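Local coordinates for protein allantoicase (Saccharomyces cerevisiae, PDB 1O59) that hydrolyses allantoate to (S)-ureidoglycolate and urea, a step in the use of purines as secondary nitrogen sources, at residues Ala211-Gly216 against Leu234-Gly239; Ile262-Glu267 against Ile350-Tyr355. One frame throughout, in Å; residues are numbered along the deposited sequence.

Contact 1 (Ala211-Gly216 against Leu234-Gly239)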
ATOM      1  N   ALA A 211       6.612   4.595  12.492  1.00 63.03           N
ATOM      2  CA  ALA A 211       6.648   4.707  11.036  1.00 63.39           C
ATOM      3  C   ALA A 211       6.168   3.460  10.296  1.00 63.75           C
ATOM      4  O   ALA A 211       6.173   3.420   9.060  1.00 64.05           O
ATOM      5  CB  ALA A 211       8.051   5.046  10.612  1.00 63.92           C
ATOM      6  N   TYR A 212       5.742   2.442  11.028  1.00 63.57           N
ATOM      7  CA  TYR A 212       5.284   1.199  10.399  1.00 63.39           C
ATOM      8  C   TYR A 212       3.881   1.346   9.795  1.00 63.48           C
ATOM      9  O   TYR A 212       2.986   1.955  10.393  1.00 64.54           O
ATOM     10  CB  TYR A 212       5.270   0.107  11.471  1.00 63.54           C
ATOM     11  CG  TYR A 212       5.117  -1.316  11.048  1.00 62.86           C
ATOM     12  CD1 TYR A 212       5.726  -1.811   9.900  1.00 63.92           C
ATOM     13  CD2 TYR A 212       4.418  -2.211  11.865  1.00 63.59           C
ATOM     14  CE1 TYR A 212       5.626  -3.173   9.572  1.00 64.65           C
ATOM     15  CE2 TYR A 212       4.303  -3.544  11.548  1.00 63.13           C
ATOM     16  CZ  TYR A 212       4.919  -4.026  10.406  1.00 63.96           C
ATOM     17  OH  TYR A 212       4.779  -5.356  10.088  1.00 64.93           O
ATOM     18  N   VAL A 213       3.675   0.720   8.650  1.00 63.00           N
ATOM     19  CA  VAL A 213       2.435   0.844   7.955  1.00 63.27           C
ATOM     20  C   VAL A 213       1.255   0.304   8.770  1.00 63.23           C
ATOM     21  O   VAL A 213       0.149   0.888   8.734  1.00 62.29           O
ATOM     22  CB  VAL A 213       2.490   0.203   6.512  1.00 63.57           C
ATOM     23  CG1 VAL A 213       2.692  -1.313   6.534  1.00 63.33           C
ATOM     24  CG2 VAL A 213       1.207   0.566   5.725  1.00 63.51           C
ATOM     25  N   CYS A 214       1.489  -0.786   9.501  1.00 62.58           N
ATOM     26  CA  CYS A 214       0.449  -1.379  10.318  1.00 63.05           C
ATOM     27  C   CYS A 214       0.123  -0.567  11.552  1.00 62.05           C
ATOM     28  O   CYS A 214      -0.823  -0.884  12.258  1.00 61.11           O
ATOM     29  CB  CYS A 214       0.858  -2.755  10.802  1.00 64.17           C
ATOM     30  SG  CYS A 214       1.284  -3.888   9.482  1.00 68.27           S
ATOM     31  N   ASN A 215       0.920   0.454  11.824  1.00 61.22           N
ATOM     32  CA  ASN A 215       0.623   1.347  12.915  1.00 61.01           C
ATOM     33  C   ASN A 215       0.016   2.674  12.456  1.00 60.33           C
ATOM     34  O   ASN A 215      -0.076   3.602  13.223  1.00 58.92           O
ATOM     35  CB  ASN A 215       1.893   1.574  13.760  1.00 61.60           C
ATOM     36  CG  ASN A 215       2.262   0.364  14.591  1.00 60.18           C
ATOM     37  OD1 ASN A 215       1.395  -0.421  14.969  1.00 60.98           O
ATOM     38  ND2 ASN A 215       3.551   0.214  14.886  1.00 58.88           N
ATOM     39  N   GLY A 216      -0.397   2.740  11.198  1.00 60.63           N
ATOM     40  CA  GLY A 216      -1.051   3.925  10.649  1.00 60.36           C
ATOM     41  C   GLY A 216      -0.112   4.920   9.998  1.00 60.54           C
ATOM     42  O   GLY A 216      -0.523   6.027   9.702  1.00 60.64           O
ATOM     43  N   LEU A 234       7.889   1.426   4.670  1.00 64.10           N
ATOM     44  CA  LEU A 234       7.166   1.228   5.892  1.00 63.63           C
ATOM     45  C   LEU A 234       6.655  -0.207   5.995  1.00 63.10           C
ATOM     46  O   LEU A 234       5.857  -0.538   6.879  1.00 63.00           O
ATOM     47  CB  LEU A 234       6.000   2.229   5.917  1.00 64.00           C
ATOM     48  CG  LEU A 234       6.300   3.646   5.415  1.00 65.94           C
ATOM     49  CD1 LEU A 234       5.067   4.503   5.377  1.00 67.42           C
ATOM     50  CD2 LEU A 234       7.359   4.362   6.272  1.00 68.91           C
ATOM     51  N   LEU A 235       7.121  -1.075   5.108  1.00 62.72           N
ATOM     52  CA  LEU A 235       6.563  -2.421   5.025  1.00 62.83           C
ATOM     53  C   LEU A 235       7.151  -3.386   6.061  1.00 62.71           C
ATOM     54  O   LEU A 235       8.216  -3.171   6.590  1.00 61.50           O
ATOM     55  CB  LEU A 235       6.789  -2.999   3.620  1.00 63.03           C
ATOM     56  CG  LEU A 235       6.065  -2.271   2.485  1.00 62.09           C
ATOM     57  CD1 LEU A 235       6.429  -2.951   1.180  1.00 61.36           C
ATOM     58  CD2 LEU A 235       4.554  -2.280   2.698  1.00 61.10           C
ATOM     59  N   PRO A 236       6.481  -4.494   6.287  1.00 63.49           N
ATOM     60  CA  PRO A 236       7.063  -5.530   7.117  1.00 64.03           C
ATOM     61  C   PRO A 236       8.279  -6.152   6.423  1.00 64.35           C
ATOM     62  O   PRO A 236       8.352  -6.166   5.171  1.00 64.75           O
ATOM     63  CB  PRO A 236       5.940  -6.587   7.273  1.00 63.93           C
ATOM     64  CG  PRO A 236       4.704  -6.018   6.631  1.00 64.49           C
ATOM     65  CD  PRO A 236       5.170  -4.876   5.736  1.00 64.21           C
ATOM     66  N   GLY A 237       9.201  -6.675   7.241  1.00 63.99           N
ATOM     67  CA  GLY A 237      10.339  -7.406   6.752  1.00 63.64           C
ATOM     68  C   GLY A 237      11.399  -6.539   6.134  1.00 63.75           C
ATOM     69  O   GLY A 237      11.281  -5.317   6.035  1.00 64.03           O
ATOM     70  N   ARG A 238      12.465  -7.188   5.723  1.00 64.28           N
ATOM     71  CA  ARG A 238      13.531  -6.520   5.003  1.00 64.98           C
ATOM     72  C   ARG A 238      13.356  -6.689   3.503  1.00 65.46           C
ATOM     73  O   ARG A 238      14.156  -6.170   2.746  1.00 66.49           O
ATOM     74  CB  ARG A 238      14.873  -7.099   5.423  1.00 65.41           C
ATOM     75  CG  ARG A 238      15.238  -6.800   6.865  1.00 66.09           C
ATOM     76  CD  ARG A 238      16.665  -7.105   7.173  1.00 65.10           C
ATOM     77  NE  ARG A 238      17.557  -6.120   6.565  1.00 64.42           N
ATOM     78  CZ  ARG A 238      18.872  -6.280   6.485  1.00 64.86           C
ATOM     79  NH1 ARG A 238      19.438  -7.370   6.966  1.00 64.70           N
ATOM     80  NH2 ARG A 238      19.625  -5.346   5.925  1.00 66.44           N
ATOM     81  N   GLY A 239      12.323  -7.424   3.082  1.00 65.75           N
ATOM     82  CA  GLY A 239      12.028  -7.610   1.669  1.00 66.09           C
ATOM     83  C   GLY A 239      12.920  -8.652   1.024  1.00 66.44           C
ATOM     84  O   GLY A 239      13.717  -9.314   1.714  1.00 66.27           O
TER
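L234 fills the middle of this contact, its CB pointing at the 211-216 segment, with CB against V213 and CD2 against A211. Its CB packs 4.1 Å from CB of V213, and its CD2 meets CB of A211 at 4.4 Å. With CG opposite the carbonyl carbon and beside the backbone N (chi1 -41°), CD2 also comes to 3.2 Å from O of A211, a van der Waals approach of a methyl to a carbonyl oxygen. CG1 of V213 lies 3.3 Å from O of L234 and more loosely near CD2 of L235 and CD of P236.

Further out, Y212 starts away from the partner segment but returns to it with its ring, because CG is turned anti to the backbone N (chi1 -167°). The ring presents an edge to the backbone at L235 and P236, with CE1 3.6 Å from N of P236, while OH sits 3.3 Å from CB of P236; the tyrosine and proline side chains cross nearly at right angles. Cut back to an alanine, Y212 would probably leave the L235-P236 backbone and the proline ring without their aromatic neighbour, opening a gap on this side of the contact.

At the polar edge, N of V213 donates to O of L234 (3.1 Å, 159° at the hydrogen). N of N215 and N of G216 turn back to O of Y212 and O of V213, rounding the chain into a short 3-10 turn. Outside the two segments, V213 also rests on L42, in the loop before strand 45-49. The arrangement is loop-to-loop packing at the edge of a galactose-binding-like β-sandwich, as expected for the allantoicase family, one backbone bond joining the 3-10 turn to the loop before strand 246-247.

Contact 2 (Ile262-Glu267 against Ile350-Tyr355)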
ATOM      1  N   ILE A 262       7.211  11.160   5.635  1.00 66.49           N
ATOM      2  CA  ILE A 262       6.366  10.136   6.211  1.00 66.69           C
ATOM      3  C   ILE A 262       5.535  10.684   7.357  1.00 65.86           C
ATOM      4  O   ILE A 262       6.076  11.274   8.273  1.00 66.19           O
ATOM      5  CB  ILE A 262       7.242   8.955   6.613  1.00 67.11           C
ATOM      6  CG1 ILE A 262       7.695   8.233   5.330  1.00 68.21           C
ATOM      7  CG2 ILE A 262       6.488   7.971   7.517  1.00 68.08           C
ATOM      8  CD1 ILE A 262       9.144   7.973   5.348  1.00 71.39           C
ATOM      9  N   GLN A 263       4.211  10.533   7.266  1.00 64.65           N
ATOM     10  CA  GLN A 263       3.364  10.783   8.407  1.00 64.29           C
ATOM     11  C   GLN A 263       3.398   9.557   9.301  1.00 63.33           C
ATOM     12  O   GLN A 263       3.097   8.450   8.858  1.00 62.13           O
ATOM     13  CB  GLN A 263       1.929  11.066   7.992  1.00 64.48           C
ATOM     14  CG  GLN A 263       1.051  11.479   9.161  1.00 65.82           C
ATOM     15  CD  GLN A 263      -0.185  12.236   8.753  1.00 65.52           C
ATOM     16  OE1 GLN A 263      -0.151  13.036   7.855  1.00 69.69           O
ATOM     17  NE2 GLN A 263      -1.260  11.998   9.433  1.00 67.34           N
ATOM     18  N   LEU A 264       3.780   9.779  10.552  1.00 62.92           N
ATOM     19  CA  LEU A 264       3.821   8.754  11.573  1.00 63.16           C
ATOM     20  C   LEU A 264       2.411   8.351  11.963  1.00 63.43           C
ATOM     21  O   LEU A 264       1.455   9.110  11.774  1.00 63.34           O
ATOM     22  CB  LEU A 264       4.553   9.273  12.811  1.00 63.35           C
ATOM     23  CG  LEU A 264       6.007   9.760  12.643  1.00 64.01           C
ATOM     24  CD1 LEU A 264       6.604  10.223  14.003  1.00 64.57           C
ATOM     25  CD2 LEU A 264       6.882   8.682  12.000  1.00 62.99           C
ATOM     26  N   GLY A 265       2.288   7.146  12.520  1.00 63.66           N
ATOM     27  CA  GLY A 265       0.991   6.595  12.890  1.00 63.60           C
ATOM     28  C   GLY A 265       0.328   7.361  14.006  1.00 63.88           C
ATOM     29  O   GLY A 265      -0.880   7.263  14.190  1.00 64.45           O
ATOM     30  N   ARG A 266       1.137   8.140  14.716  1.00 64.45           N
ATOM     31  CA  ARG A 266       0.774   8.892  15.909  1.00 65.05           C
ATOM     32  C   ARG A 266       1.757  10.067  15.996  1.00 65.14           C
ATOM     33  O   ARG A 266       2.888   9.964  15.553  1.00 64.81           O
ATOM     34  CB  ARG A 266       1.053   8.008  17.121  1.00 65.26           C
ATOM     35  CG  ARG A 266      -0.002   7.900  18.105  1.00 66.50           C
ATOM     36  CD  ARG A 266       0.471   7.953  19.557  1.00 69.15           C
ATOM     37  NE  ARG A 266       1.472   6.989  20.073  1.00 69.73           N
ATOM     38  CZ  ARG A 266       1.263   5.689  20.350  1.00 69.38           C
ATOM     39  NH1 ARG A 266       0.127   5.069  20.033  1.00 67.46           N
ATOM     40  NH2 ARG A 266       2.242   4.993  20.913  1.00 69.34           N
ATOM     41  N   GLU A 267       1.374  11.159  16.628  1.00 65.79           N
ATOM     42  CA  GLU A 267       2.367  12.158  17.063  1.00 65.59           C
ATOM     43  C   GLU A 267       3.240  11.549  18.185  1.00 64.60           C
ATOM     44  O   GLU A 267       2.730  11.036  19.179  1.00 63.60           O
ATOM     45  CB  GLU A 267       1.659  13.435  17.538  1.00 65.65           C
ATOM     46  CG  GLU A 267       2.569  14.500  18.146  1.00 67.23           C
ATOM     47  CD  GLU A 267       1.792  15.585  18.856  1.00 67.91           C
ATOM     48  OE1 GLU A 267       0.834  16.072  18.215  1.00 72.91           O
ATOM     49  OE2 GLU A 267       2.118  15.927  20.035  1.00 69.60           O
ATOM     50  N   ILE A 350      12.557   2.425   6.572  1.00 63.78           N
ATOM     51  CA  ILE A 350      12.825   3.280   7.730  1.00 63.86           C
ATOM     52  C   ILE A 350      11.901   2.947   8.914  1.00 63.17           C
ATOM     53  O   ILE A 350      10.695   2.684   8.773  1.00 61.56           O
ATOM     54  CB  ILE A 350      12.818   4.800   7.369  1.00 64.46           C
ATOM     55  CG1 ILE A 350      13.293   5.617   8.591  1.00 64.85           C
ATOM     56  CG2 ILE A 350      11.436   5.288   6.902  1.00 65.23           C
ATOM     57  CD1 ILE A 350      13.563   7.066   8.281  1.00 63.75           C
ATOM     58  N   ARG A 351      12.524   2.899  10.082  1.00 63.40           N
ATOM     59  CA  ARG A 351      11.855   2.500  11.301  1.00 63.82           C
ATOM     60  C   ARG A 351      12.105   3.609  12.251  1.00 63.79           C
ATOM     61  O   ARG A 351      13.232   4.066  12.345  1.00 64.96           O
ATOM     62  CB  ARG A 351      12.428   1.204  11.903  1.00 63.92           C
ATOM     63  CG  ARG A 351      12.677   0.100  10.926  1.00 63.91           C
ATOM     64  CD  ARG A 351      11.461  -0.274  10.146  1.00 64.43           C
ATOM     65  NE  ARG A 351      11.584  -1.569   9.528  1.00 64.43           N
ATOM     66  CZ  ARG A 351      10.669  -2.121   8.749  1.00 66.36           C
ATOM     67  NH1 ARG A 351       9.539  -1.472   8.473  1.00 67.49           N
ATOM     68  NH2 ARG A 351      10.892  -3.338   8.247  1.00 67.07           N
ATOM     69  N   VAL A 352      11.059   4.032  12.941  1.00 63.65           N
ATOM     70  CA  VAL A 352      11.139   5.083  13.937  1.00 63.85           C
ATOM     71  C   VAL A 352      10.517   4.542  15.207  1.00 63.86           C
ATOM     72  O   VAL A 352       9.294   4.608  15.409  1.00 64.13           O
ATOM     73  CB  VAL A 352      10.402   6.353  13.470  1.00 63.87           C
ATOM     74  CG1 VAL A 352      10.544   7.450  14.476  1.00 64.59           C
ATOM     75  CG2 VAL A 352      10.943   6.804  12.102  1.00 64.15           C
ATOM     76  N   TRP A 353      11.371   3.987  16.055  1.00 63.58           N
ATOM     77  CA  TRP A 353      10.923   3.424  17.318  1.00 63.62           C
ATOM     78  C   TRP A 353      10.815   4.468  18.439  1.00 63.14           C
ATOM     79  O   TRP A 353      11.738   5.222  18.701  1.00 62.92           O
ATOM     80  CB  TRP A 353      11.848   2.313  17.747  1.00 63.70           C
ATOM     81  CG  TRP A 353      11.708   1.066  16.936  1.00 64.09           C
ATOM     82  CD1 TRP A 353      12.447   0.706  15.868  1.00 63.92           C
ATOM     83  CD2 TRP A 353      10.798  -0.014  17.180  1.00 63.98           C
ATOM     84  NE1 TRP A 353      12.045  -0.524  15.404  1.00 64.99           N
ATOM     85  CE2 TRP A 353      11.044  -0.995  16.211  1.00 64.17           C
ATOM     86  CE3 TRP A 353       9.804  -0.248  18.121  1.00 63.74           C
ATOM     87  CZ2 TRP A 353      10.323  -2.174  16.146  1.00 63.61           C
ATOM     88  CZ3 TRP A 353       9.084  -1.418  18.054  1.00 64.27           C
ATOM     89  CH2 TRP A 353       9.355  -2.369  17.081  1.00 63.54           C
ATOM     90  N   GLY A 354       9.662   4.470  19.095  1.00 62.65           N
ATOM     91  CA  GLY A 354       9.342   5.425  20.129  1.00 62.50           C
ATOM     92  C   GLY A 354       7.908   5.228  20.560  1.00 62.05           C
ATOM     93  O   GLY A 354       7.323   4.176  20.340  1.00 62.52           O
ATOM     94  N   TYR A 355       7.323   6.254  21.138  1.00 61.48           N
ATOM     95  CA  TYR A 355       5.933   6.170  21.572  1.00 61.53           C
ATOM     96  C   TYR A 355       5.331   7.566  21.493  1.00 61.29           C
ATOM     97  O   TYR A 355       6.038   8.536  21.213  1.00 60.52           O
ATOM     98  CB  TYR A 355       5.837   5.586  22.997  1.00 61.39           C
ATOM     99  CG  TYR A 355       6.173   6.563  24.100  1.00 61.19           C
ATOM    100  CD1 TYR A 355       7.401   6.539  24.774  1.00 61.37           C
ATOM    101  CD2 TYR A 355       5.240   7.519  24.485  1.00 63.57           C
ATOM    102  CE1 TYR A 355       7.680   7.483  25.821  1.00 62.27           C
ATOM    103  CE2 TYR A 355       5.492   8.445  25.506  1.00 63.48           C
ATOM    104  CZ  TYR A 355       6.698   8.445  26.171  1.00 62.47           C
ATOM    105  OH  TYR A 355       6.816   9.416  27.161  1.00 61.04           O
ATOM    106  OXT TYR A 355       4.143   7.726  21.734  1.00 61.38           O
TER
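I262 and I350 meet in the interior of a β-sandwich, reaching from strands that belong to its two different antiparallel sheets: 258-263 in one, 346-354 in the other. Their CA atoms are 9.5 Å apart, a spacing bridged by side chains. CD1 of I262 touches CG2 of I350 at 3.9 Å, and the two side chains slide past each other in opposite directions. Two residues further along each segment, L264 and V352 make a looser apolar contact, CD2 to CB at 4.5 Å.

With side chains alone meeting here, several backbone groups are paired away from the interface: I262 with V337 of the neighbouring strand, L264 with S335, and I350 with L233 of a loop. N of V352 has a side-chain acceptor instead, OD1 of D209. V337 also covers I262 and L264, and L339 covers I350, extending the same apolar interior.

Polar pairing across the contact is found at its exposed end, where the chain terminates. The carboxylate of Y355 forms a salt bridge with R266, and a single oxygen, OXT, takes both contacts. NE of R266 donates to it at 3.2 Å with 148° at the hydrogen; NH2 adds a weak bond at 3.4 Å. Bends at chi2 and chi3 of R266 (chi3 -57°) fold its chain so that the guanidinium offers its NE-NH2 edge to the terminus. This pairing probably offsets the negative charge of the last residue. OXT lies close to the guanidinium plane, 12° out of it, and CA of Y355 sits at the same edge, 3.9 Å from NH2.

How the contacts relate
Following the chain past strand 208-209 into the second repeat, contact 1 comes first: 211-216 and 234-239 close a loop of 17 residues that holds strands 218-222 and 227-228. Contact 2 opens only later, at 262-267, and closes 82 residues further on at the C-terminal strand, so the two are in series and neither nest nor cross. They adjoin nonetheless: the centres of contact 1 and contact 2 are about 10 Å apart. NH1 of R351 probably bonds O of L235, and A211 and L234 pack on V352 and I262 respectively. Contact 1 thus sets the loops after strands 208-209 and 227-228 against the sandwich whose two sheets meet in contact 2.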